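Ectonucleoside triphosphate diphosphohydrolase 4 (Homo sapiens, PDB 6WG5) belongs to the GDA1/CD39 family of nucleoside phosphatases, whose core is related to the actin-like ATPase fold. Local coordinates at residues A[168-172]-A[173-177]. Numbering follows the deposited sequence.
Sequences EVISG and KQEGV
S171 and Q174 close a reciprocal capping box at the start of helix 172-186. The amide N of S171 donates to OE1 of Q174 at 3.1 Å, a nearly straight bond (169° at the hydrogen). Its donor stands 32° out of the plane of the side-chain carbonyl. In return, the backbone N of Q174 donates to OG of S171 over 3.3 Å. With chi1 of S171 at 60°, OG lies between its own backbone N and carbonyl carbon and faces the first turn. The Q174 side chain, extended beyond CG, runs back past this hydroxyl and carries the amide to the residue before the helix. The regular helical bonds then begin, E175 N to S171 O at 3.0 Å and G176 N to G172 O.

Beyond the box, I170 and E168 border the Q174 side chain. OE1 of Q174 lies 3.5 Å from CA of I170, while OE1 of E168 comes from the opposite direction to 3.8 Å from NE2 of Q174, too long for a bond. CD1 of I170 reaches CB of E175, and both side chains rest on W479 of helix 479-487. R136 ties the turn together further, pairing with the E175 carboxylate and donating to I170 O. K173 NZ bonds to L255 O. The cap thus turns the chain from strand 167-169, parallel to 127-131 in one sheet, into helix 172-186, whose V177 packs on A256 and F258 of strand 255-259 in a second sheet.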
loop_
_atom_site.group_PDB
_atom_site.type_symbol
_atom_site.label_atom_id
_atom_site.label_comp_id
_atom_site.label_asym_id
_atom_site.label_seq_id
_atom_site.Cartn_x
_atom_site.Cartn_y
_atom_site.Cartn_z
ATOM N N GLU A 168 0.126 4.975 -18.952
ATOM C CA GLU A 168 1.460 4.652 -18.475
ATOM C C GLU A 168 1.407 3.409 -17.600
ATOM O O GLU A 168 0.406 3.147 -16.927
ATOM C CB GLU A 168 2.053 5.835 -17.696
ATOM C CG GLU A 168 3.362 5.550 -16.975
ATOM C CD GLU A 168 3.795 6.704 -16.092
ATOM O OE1 GLU A 168 4.959 6.704 -15.636
ATOM O OE2 GLU A 168 2.966 7.609 -15.851
ATOM N N VAL A 169 2.497 2.649 -17.624
ATOM C CA VAL A 169 2.720 1.544 -16.699
ATOM C C VAL A 169 3.594 2.079 -15.574
ATOM O O VAL A 169 4.785 2.346 -15.774
ATOM C CB VAL A 169 3.380 0.345 -17.393
ATOM C CG1 VAL A 169 3.632 -0.781 -16.395
ATOM C CG2 VAL A 169 2.518 -0.141 -18.547
ATOM N N ILE A 170 3.013 2.235 -14.389
ATOM C CA ILE A 170 3.738 2.800 -13.257
ATOM C C ILE A 170 4.533 1.702 -12.563
ATOM O O ILE A 170 4.147 0.528 -12.559
ATOM C CB ILE A 170 2.771 3.501 -12.282
ATOM C CG1 ILE A 170 1.785 2.497 -11.673
ATOM C CG2 ILE A 170 2.023 4.621 -13.001
ATOM C CD1 ILE A 170 0.953 3.067 -10.538
ATOM N N SER A 171 5.660 2.090 -11.974
ATOM C CA SER A 171 6.489 1.163 -11.224
ATOM C C SER A 171 5.905 0.930 -9.834
ATOM O O SER A 171 5.063 1.690 -9.347
ATOM C CB SER A 171 7.916 1.696 -11.103
ATOM O OG SER A 171 7.937 2.948 -10.435
ATOM N N GLY A 172 6.365 -0.146 -9.192
ATOM C CA GLY A 172 5.954 -0.408 -7.823
ATOM C C GLY A 172 6.342 0.708 -6.876
ATOM O O GLY A 172 5.624 0.991 -5.913
ATOM N N LYS A 173 7.480 1.357 -7.134
ATOM C CA LYS A 173 7.880 2.513 -6.341
ATOM C C LYS A 173 6.854 3.633 -6.462
ATOM O O LYS A 173 6.463 4.245 -5.462
ATOM C CB LYS A 173 9.261 2.991 -6.790
ATOM C CG LYS A 173 9.872 4.094 -5.942
ATOM C CD LYS A 173 10.748 4.991 -6.799
ATOM C CE LYS A 173 11.899 5.593 -6.018
ATOM N NZ LYS A 173 12.816 6.343 -6.925
ATOM N N GLN A 174 6.401 3.916 -7.687
ATOM C CA GLN A 174 5.381 4.942 -7.878
ATOM C C GLN A 174 4.080 4.560 -7.183
ATOM O O GLN A 174 3.401 5.415 -6.603
ATOM C CB GLN A 174 5.130 5.173 -9.368
ATOM C CG GLN A 174 6.306 5.756 -10.127
ATOM C CD GLN A 174 5.997 5.960 -11.598
ATOM O OE1 GLN A 174 6.205 5.065 -12.420
ATOM N NE2 GLN A 174 5.490 7.140 -11.935
ATOM N N GLU A 175 3.711 3.279 -7.240
ATOM C CA GLU A 175 2.493 2.839 -6.570
ATOM C C GLU A 175 2.591 3.068 -5.067
ATOM O O GLU A 175 1.621 3.494 -4.431
ATOM C CB GLU A 175 2.232 1.366 -6.877
ATOM C CG GLU A 175 0.797 0.931 -6.643
ATOM C CD GLU A 175 0.598 -0.559 -6.844
ATOM O OE1 GLU A 175 1.486 -1.206 -7.444
ATOM O OE2 GLU A 175 -0.445 -1.084 -6.400
ATOM N N GLY A 176 3.761 2.801 -4.486
ATOM C CA GLY A 176 3.948 3.061 -3.069
ATOM C C GLY A 176 3.862 4.536 -2.729
ATOM O O GLY A 176 3.254 4.917 -1.726
ATOM N N VAL A 177 4.470 5.388 -3.559
ATOM C CA VAL A 177 4.389 6.830 -3.332
ATOM C C VAL A 177 2.939 7.291 -3.398
ATOM O O VAL A 177 2.453 7.999 -2.508
ATOM C CB VAL A 177 5.266 7.588 -4.345
ATOM C CG1 VAL A 177 5.119 9.100 -4.160
ATOM C CG2 VAL A 177 6.722 7.183 -4.196
#